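Local atomic coordinates of peptide ABC transporter, peptide-binding protein (Thermus thermophilus, PDB entry 2D5W), a protein that binds oligopeptides, here a pentapeptide, and probably delivers them to an ABC transporter for uptake across the membrane. Residues Q14-L19 and S34-Y39; Q329-A334 and V403-E408; F137-E142 and G151-Y156. All blocks are in the same frame, centred on the assembly; numbering follows the deposited sequence.

Contact 1. Residues Q14-L19 and S34-Y39; sequences QEPRVL and SEIEQY
The loop Gln14-Leu19 runs alongside the helix segment Ser34-Tyr39 and approaches it at two levels, with CA of Pro16 8.7 Å from CA of Ile36 and CA of Leu19 7.7 Å from CA of Glu37. Pro16 turns its ring toward the helix and meets Ile36 at about a right angle, its CG lying 3.7 Å from CD1 of Ile36 while CD touches the same methyl. The other branch of Ile36 serves the second level: CG2 is 4.1 Å from Leu19 CD1, so one isoleucine packs against both loop residues. Leu19 and Glu37 lie alongside one another, pointing opposite ways. The CD1 methyl of Leu19 rests against CG of Glu37 (3.8 Å) and is also 3.7 Å from its OE1. Glu37 has CG beside its backbone N (chi1 -73°) and is extended beyond it, which carries the carboxylate along the leucine to accept a hydrogen bond from the backbone N of Ala20. The acid thus ties down the loop just past Leu19, and its CG adds to the apolar packing. Gln14 and Ser34 reach the bound peptide, placing this junction beside the peptide site. The contact joins the loop that follows strand 7-12 to helix 31-40, over the sheet containing that strand; Ile36 also packs on Tyr249 and Phe251 of strand 246-251, and both Leu19 and Ile36 reach Ile224 of strand 223-228.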
# COMPACT_ATOMS: atom_id res chain seq x y z
N GLN A 14 4.50 7.35 10.60
CA GLN A 14 3.47 7.92 9.74
C GLN A 14 2.13 7.68 10.41
O GLN A 14 1.95 6.69 11.11
CB GLN A 14 3.51 7.28 8.35
CG GLN A 14 4.79 7.59 7.61
CD GLN A 14 4.88 6.93 6.25
OE1 GLN A 14 3.86 6.58 5.64
NE2 GLN A 14 6.09 6.76 5.76
N GLU A 15 1.19 8.60 10.19
CA GLU A 15 -0.13 8.50 10.80
C GLU A 15 -1.23 8.49 9.74
O GLU A 15 -1.15 9.19 8.74
CB GLU A 15 -0.34 9.70 11.73
CG GLU A 15 -1.63 9.68 12.53
CD GLU A 15 -1.71 10.80 13.55
OE1 GLU A 15 -0.67 11.47 13.79
OE2 GLU A 15 -2.79 11.01 14.14
N PRO A 16 -2.27 7.66 9.94
CA PRO A 16 -3.36 7.62 8.96
C PRO A 16 -4.02 8.98 8.84
O PRO A 16 -4.21 9.67 9.84
CB PRO A 16 -4.32 6.59 9.54
CG PRO A 16 -3.44 5.71 10.38
CD PRO A 16 -2.49 6.69 11.02
N ARG A 17 -4.39 9.38 7.62
CA ARG A 17 -5.06 10.66 7.43
C ARG A 17 -6.53 10.51 7.87
O ARG A 17 -7.11 11.43 8.43
CB ARG A 17 -4.98 11.09 5.97
CG ARG A 17 -5.70 12.41 5.65
CD ARG A 17 -5.29 13.54 6.60
NE ARG A 17 -5.93 14.81 6.25
CZ ARG A 17 -5.52 15.63 5.28
NH1 ARG A 17 -6.17 16.76 5.05
NH2 ARG A 17 -4.45 15.32 4.56
N VAL A 18 -7.10 9.34 7.59
CA VAL A 18 -8.47 8.99 7.97
C VAL A 18 -8.42 7.54 8.43
O VAL A 18 -7.43 6.84 8.18
CB VAL A 18 -9.48 9.13 6.79
CG1 VAL A 18 -9.62 10.59 6.41
CG2 VAL A 18 -9.03 8.30 5.61
N LEU A 19 -9.48 7.07 9.09
CA LEU A 19 -9.48 5.72 9.61
C LEU A 19 -10.86 5.09 9.70
O LEU A 19 -11.86 5.80 9.88
CB LEU A 19 -8.86 5.73 11.02
CG LEU A 19 -8.58 4.42 11.76
CD1 LEU A 19 -7.35 3.76 11.16
CD2 LEU A 19 -8.36 4.71 13.24
N SER A 34 -3.69 0.62 6.81
CA SER A 34 -4.07 -0.77 6.66
C SER A 34 -3.55 -1.64 7.81
O SER A 34 -4.25 -2.53 8.28
CB SER A 34 -3.57 -1.32 5.33
OG SER A 34 -4.39 -0.88 4.27
N GLU A 35 -2.33 -1.38 8.25
CA GLU A 35 -1.76 -2.16 9.35
C GLU A 35 -2.58 -1.98 10.62
O GLU A 35 -2.96 -2.96 11.27
CB GLU A 35 -0.32 -1.74 9.61
CG GLU A 35 0.37 -2.60 10.65
CD GLU A 35 1.73 -2.04 11.03
OE1 GLU A 35 1.79 -1.21 11.95
OE2 GLU A 35 2.72 -2.43 10.39
N ILE A 36 -2.87 -0.73 10.97
CA ILE A 36 -3.64 -0.44 12.17
C ILE A 36 -5.03 -1.05 12.07
O ILE A 36 -5.55 -1.60 13.05
CB ILE A 36 -3.76 1.08 12.37
CG1 ILE A 36 -2.40 1.65 12.76
CG2 ILE A 36 -4.81 1.40 13.44
CD1 ILE A 36 -2.36 3.16 12.85
N GLU A 37 -5.63 -0.98 10.89
CA GLU A 37 -6.97 -1.52 10.74
C GLU A 37 -7.09 -3.03 10.92
O GLU A 37 -8.19 -3.53 11.12
CB GLU A 37 -7.57 -1.06 9.41
CG GLU A 37 -7.94 0.42 9.48
CD GLU A 37 -8.61 0.94 8.24
OE1 GLU A 37 -9.02 2.12 8.25
OE2 GLU A 37 -8.73 0.18 7.26
N GLN A 38 -5.97 -3.75 10.86
CA GLN A 38 -6.04 -5.19 11.09
C GLN A 38 -6.51 -5.42 12.53
O GLN A 38 -7.23 -6.39 12.82
CB GLN A 38 -4.68 -5.85 10.94
CG GLN A 38 -4.10 -5.83 9.56
CD GLN A 38 -2.73 -6.45 9.57
OE1 GLN A 38 -2.52 -7.55 9.07
NE2 GLN A 38 -1.79 -5.76 10.20
N TYR A 39 -6.10 -4.54 13.43
CA TYR A 39 -6.48 -4.66 14.83
C TYR A 39 -7.96 -4.36 15.04
O TYR A 39 -8.60 -4.93 15.92
CB TYR A 39 -5.66 -3.69 15.70
CG TYR A 39 -4.20 -4.05 15.81
CD1 TYR A 39 -3.30 -3.75 14.78
CD2 TYR A 39 -3.71 -4.73 16.92
CE1 TYR A 39 -1.96 -4.12 14.86
CE2 TYR A 39 -2.38 -5.11 17.02
CZ TYR A 39 -1.51 -4.81 15.98
OH TYR A 39 -0.20 -5.22 16.08

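Contact 2. Residues Q329-A334 and V403-E408; sequences QAILHA and VRFEIE
A small apolar patch between helix 325-333 and one side of strand 401-410 makes up this contact, part of an alpha/beta packing layer in the family 5 solute-binding fold. Ile331 is the single residue that helix segment Gln329-Ala334 contributes, and Phe405 and Ile407 receive it from segment Val403-Glu408. The CD1 methyl of Ile331 does all the touching, lying 4.4 Å from CZ of Phe405 and 4.4 Å from CD1 of Ile407. It comes to the phenyl ring obliquely, near its far end, and meets the isoleucine methyl to methyl. The backbones stay well apart, with CA of Ile331 10.8 Å from CA of Ile407, and the gap is bridged by long side chains: CD1 of Ile331 extends away from its helix (chi2 173°), and Ile407 is likewise extended (chi2 170°). Phe405 is the centre of an inverse gamma turn at a break in the strand; it and Ile407, two residues on, nevertheless face the helix together. NH2 of Arg404 is 3.4 Å from OE1 of Glu406, a salt bridge with a weak hydrogen bond, and NH1 forms a separate salt bridge with Asp391. Leu320 of helix 315-320 packs on both Phe405 and Ile407, Leu394 of strand 394-398 touches Phe405, Leu380 and Leu381 of helix 374-383 pack on Ala330, and Leu374 on Ala334.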
# COMPACT_ATOMS: atom_id res chain seq x y z
N GLN A 329 15.38 8.36 -18.67
CA GLN A 329 16.61 7.57 -18.72
C GLN A 329 17.79 8.44 -18.28
O GLN A 329 18.67 7.99 -17.55
CB GLN A 329 16.85 7.05 -20.13
CG GLN A 329 15.75 6.14 -20.65
CD GLN A 329 15.97 5.73 -22.09
OE1 GLN A 329 16.52 6.49 -22.88
NE2 GLN A 329 15.53 4.53 -22.45
N ALA A 330 17.80 9.70 -18.72
CA ALA A 330 18.87 10.62 -18.36
C ALA A 330 18.91 10.82 -16.85
O ALA A 330 19.98 10.76 -16.24
CB ALA A 330 18.66 11.97 -19.06
N ILE A 331 17.75 11.07 -16.25
CA ILE A 331 17.70 11.27 -14.81
C ILE A 331 18.22 10.04 -14.07
O ILE A 331 19.01 10.16 -13.14
CB ILE A 331 16.27 11.61 -14.34
CG1 ILE A 331 15.85 12.98 -14.89
CG2 ILE A 331 16.21 11.61 -12.81
CD1 ILE A 331 14.39 13.33 -14.63
N LEU A 332 17.79 8.85 -14.50
CA LEU A 332 18.23 7.64 -13.81
C LEU A 332 19.75 7.45 -13.91
O LEU A 332 20.38 7.00 -12.94
CB LEU A 332 17.50 6.41 -14.35
CG LEU A 332 17.65 5.13 -13.50
CD1 LEU A 332 17.28 5.42 -12.05
CD2 LEU A 332 16.78 4.02 -14.07
N HIS A 333 20.33 7.78 -15.06
CA HIS A 333 21.78 7.66 -15.23
C HIS A 333 22.51 8.63 -14.30
O HIS A 333 23.69 8.44 -14.00
CB HIS A 333 22.20 7.97 -16.67
CG HIS A 333 22.09 6.81 -17.61
ND1 HIS A 333 22.70 5.59 -17.38
CD2 HIS A 333 21.47 6.69 -18.82
CE1 HIS A 333 22.47 4.79 -18.41
NE2 HIS A 333 21.73 5.43 -19.29
N ALA A 334 21.80 9.66 -13.84
CA ALA A 334 22.39 10.65 -12.95
C ALA A 334 22.17 10.33 -11.47
O ALA A 334 22.65 11.05 -10.60
CB ALA A 334 21.83 12.03 -13.27
N VAL A 403 12.41 27.78 -20.64
CA VAL A 403 12.21 26.91 -19.49
C VAL A 403 13.53 26.45 -18.90
O VAL A 403 14.51 26.23 -19.62
CB VAL A 403 11.36 25.67 -19.88
CG1 VAL A 403 10.02 26.12 -20.45
CG2 VAL A 403 12.11 24.83 -20.89
N ARG A 404 13.55 26.31 -17.58
CA ARG A 404 14.73 25.87 -16.85
C ARG A 404 14.47 24.49 -16.26
O ARG A 404 13.35 24.19 -15.84
CB ARG A 404 15.05 26.84 -15.71
CG ARG A 404 15.44 28.23 -16.17
CD ARG A 404 15.69 29.15 -14.99
NE ARG A 404 16.72 28.64 -14.08
CZ ARG A 404 16.47 27.97 -12.97
NH1 ARG A 404 17.48 27.55 -12.21
NH2 ARG A 404 15.23 27.72 -12.59
N PHE A 405 15.50 23.65 -16.22
CA PHE A 405 15.32 22.32 -15.68
C PHE A 405 15.43 22.29 -14.16
O PHE A 405 16.43 21.84 -13.59
CB PHE A 405 16.32 21.34 -16.31
CG PHE A 405 15.81 19.92 -16.37
CD1 PHE A 405 15.88 19.20 -17.56
CD2 PHE A 405 15.25 19.31 -15.25
CE1 PHE A 405 15.39 17.89 -17.64
CE2 PHE A 405 14.76 18.00 -15.32
CZ PHE A 405 14.84 17.29 -16.51
N GLU A 406 14.40 22.81 -13.52
CA GLU A 406 14.27 22.80 -12.06
C GLU A 406 13.06 21.90 -11.89
O GLU A 406 11.96 22.24 -12.33
CB GLU A 406 13.98 24.19 -11.50
CG GLU A 406 13.77 24.19 -10.00
CD GLU A 406 13.40 25.55 -9.45
OE1 GLU A 406 14.21 26.49 -9.61
OE2 GLU A 406 12.31 25.68 -8.87
N ILE A 407 13.27 20.75 -11.27
CA ILE A 407 12.20 19.78 -11.10
C ILE A 407 11.79 19.60 -9.64
O ILE A 407 12.64 19.57 -8.75
CB ILE A 407 12.65 18.42 -11.71
CG1 ILE A 407 11.49 17.43 -11.74
CG2 ILE A 407 13.84 17.86 -10.94
CD1 ILE A 407 11.79 16.17 -12.53
N GLU A 408 10.49 19.51 -9.41
CA GLU A 408 9.97 19.33 -8.06
C GLU A 408 10.34 17.92 -7.60
O GLU A 408 10.29 16.97 -8.39
CB GLU A 408 8.45 19.50 -8.05
CG GLU A 408 7.84 19.41 -6.65
CD GLU A 408 6.33 19.49 -6.64
OE1 GLU A 408 5.79 20.42 -6.01
OE2 GLU A 408 5.67 18.63 -7.26

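Contact 3. Residues F137-E142 and G151-Y156; sequences FTLIFE and GPINTY
Leu139 has CG beside its backbone N (chi1 -66°), and chi2 of 175° extends CD1 toward Ile153 and leaves CD2 turned toward Thr155 and the Phe137 ring; Thr155 has OG1 between its backbone N and carbonyl carbon (chi1 56°), placing the hydroxyl on the side of Phe137 and Leu139. CD1 of Leu139 packs 3.9 Å from CG2 of Ile153, the leucine and isoleucine running antiparallel alongside each other. CD2 lies 4.1 Å from OG1 of Thr155 and also sits at the edge of the Phe137 ring, in its plane. That ring approaches the threonine obliquely, with CE2 4.0 Å from OG1. OG1 thus meets carbon from both Phe137 and Leu139, and it is buried with no hydrogen-bonding partner in the model, probably at some energetic cost. The nearest CA atoms, of Leu139 and Thr155, are 9.3 Å apart, so the two segments meet through side chains. Strand 136-141 lies between strands 78-86 and 127-131 of an antiparallel sheet; Gly151-Tyr156, in the loop leading to helix 159-173, packs against this sheet and helix 101-112, whose Phe108 touches both Leu139 and Thr155.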
# COMPACT_ATOMS: atom_id res chain seq x y z
N PHE A 137 -22.65 -16.64 1.53
CA PHE A 137 -22.58 -15.87 0.29
C PHE A 137 -21.53 -16.46 -0.63
O PHE A 137 -20.68 -17.25 -0.21
CB PHE A 137 -22.30 -14.38 0.55
CG PHE A 137 -20.93 -14.09 1.12
CD1 PHE A 137 -20.68 -14.24 2.48
CD2 PHE A 137 -19.92 -13.60 0.30
CE1 PHE A 137 -19.43 -13.91 3.01
CE2 PHE A 137 -18.68 -13.26 0.82
CZ PHE A 137 -18.43 -13.42 2.18
N THR A 138 -21.60 -16.07 -1.90
CA THR A 138 -20.67 -16.56 -2.90
C THR A 138 -20.08 -15.39 -3.68
O THR A 138 -20.81 -14.53 -4.17
CB THR A 138 -21.38 -17.50 -3.90
OG1 THR A 138 -21.94 -18.61 -3.19
CG2 THR A 138 -20.40 -18.02 -4.94
N LEU A 139 -18.76 -15.36 -3.76
CA LEU A 139 -18.09 -14.32 -4.53
C LEU A 139 -17.90 -14.90 -5.93
O LEU A 139 -17.49 -16.06 -6.08
CB LEU A 139 -16.73 -13.98 -3.91
CG LEU A 139 -16.80 -13.33 -2.52
CD1 LEU A 139 -15.40 -13.14 -1.97
CD2 LEU A 139 -17.52 -11.98 -2.61
N ILE A 140 -18.22 -14.11 -6.94
CA ILE A 140 -18.12 -14.55 -8.33
C ILE A 140 -17.14 -13.68 -9.10
O ILE A 140 -17.32 -12.47 -9.22
CB ILE A 140 -19.50 -14.46 -9.02
CG1 ILE A 140 -20.54 -15.23 -8.20
CG2 ILE A 140 -19.41 -15.02 -10.43
CD1 ILE A 140 -21.97 -14.98 -8.64
N PHE A 141 -16.09 -14.31 -9.63
CA PHE A 141 -15.08 -13.60 -10.40
C PHE A 141 -15.16 -14.07 -11.85
O PHE A 141 -14.98 -15.25 -12.14
CB PHE A 141 -13.67 -13.91 -9.88
CG PHE A 141 -13.51 -13.73 -8.39
CD1 PHE A 141 -14.02 -14.66 -7.50
CD2 PHE A 141 -12.82 -12.63 -7.88
CE1 PHE A 141 -13.86 -14.52 -6.13
CE2 PHE A 141 -12.64 -12.47 -6.50
CZ PHE A 141 -13.16 -13.42 -5.63
N GLU A 142 -15.43 -13.14 -12.76
CA GLU A 142 -15.52 -13.49 -14.17
C GLU A 142 -15.13 -12.30 -15.06
O GLU A 142 -15.82 -11.29 -15.08
CB GLU A 142 -16.94 -13.95 -14.52
CG GLU A 142 -17.07 -14.43 -15.96
CD GLU A 142 -18.47 -14.88 -16.31
OE1 GLU A 142 -18.98 -15.82 -15.67
OE2 GLU A 142 -19.07 -14.28 -17.23
N GLY A 151 -5.71 -14.72 0.02
CA GLY A 151 -6.21 -13.91 1.12
C GLY A 151 -5.33 -12.71 1.40
O GLY A 151 -4.23 -12.61 0.86
N PRO A 152 -5.76 -11.79 2.27
CA PRO A 152 -7.04 -11.84 2.99
C PRO A 152 -8.26 -11.49 2.15
O PRO A 152 -8.16 -10.79 1.13
CB PRO A 152 -6.83 -10.85 4.13
CG PRO A 152 -5.95 -9.82 3.49
CD PRO A 152 -4.94 -10.66 2.75
N ILE A 153 -9.41 -12.00 2.58
CA ILE A 153 -10.68 -11.73 1.92
C ILE A 153 -11.50 -10.97 2.94
O ILE A 153 -11.88 -11.51 3.98
CB ILE A 153 -11.43 -13.02 1.54
CG1 ILE A 153 -10.58 -13.86 0.58
CG2 ILE A 153 -12.78 -12.67 0.90
CD1 ILE A 153 -10.25 -13.17 -0.72
N ASN A 154 -11.74 -9.69 2.66
CA ASN A 154 -12.51 -8.84 3.54
C ASN A 154 -13.41 -8.02 2.64
O ASN A 154 -12.99 -7.00 2.07
CB ASN A 154 -11.57 -7.93 4.34
CG ASN A 154 -12.30 -7.08 5.35
OD1 ASN A 154 -11.69 -6.49 6.25
ND2 ASN A 154 -13.62 -6.99 5.22
N THR A 155 -14.64 -8.48 2.47
CA THR A 155 -15.60 -7.79 1.63
C THR A 155 -16.89 -7.49 2.39
O THR A 155 -17.95 -8.02 2.07
CB THR A 155 -15.94 -8.63 0.37
OG1 THR A 155 -16.41 -9.92 0.77
CG2 THR A 155 -14.70 -8.80 -0.50
N TYR A 156 -16.80 -6.63 3.39
CA TYR A 156 -17.98 -6.25 4.16
C TYR A 156 -17.72 -4.95 4.93
O TYR A 156 -16.57 -4.57 5.16
CB TYR A 156 -18.39 -7.38 5.12
CG TYR A 156 -17.49 -7.56 6.32
CD1 TYR A 156 -17.89 -7.14 7.58
CD2 TYR A 156 -16.24 -8.16 6.19
CE1 TYR A 156 -17.06 -7.30 8.69
CE2 TYR A 156 -15.40 -8.33 7.29
CZ TYR A 156 -15.82 -7.90 8.54
OH TYR A 156 -15.01 -8.05 9.64

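How the contacts relate
The three contacts are separate patches of buried packing, none touching another. Contacts 1 and 3 are the closer neighbours, with centres 22 Å apart and nearest atoms about 7 Å apart. Contact 2 lies far from both: its centre is 35 Å from that of contact 1 and 44 Å from that of contact 3, on the opposite side of the chain's centre from the latter. Contact 1 adjoins the bound peptide: Gln14 NE2 hydrogen-bonds to its backbone and Ser34 packs on a basic side chain. Gln14 is also bonded to Ser443, which follows strand 435-438, the parallel neighbour of contact 2's strand 401-410.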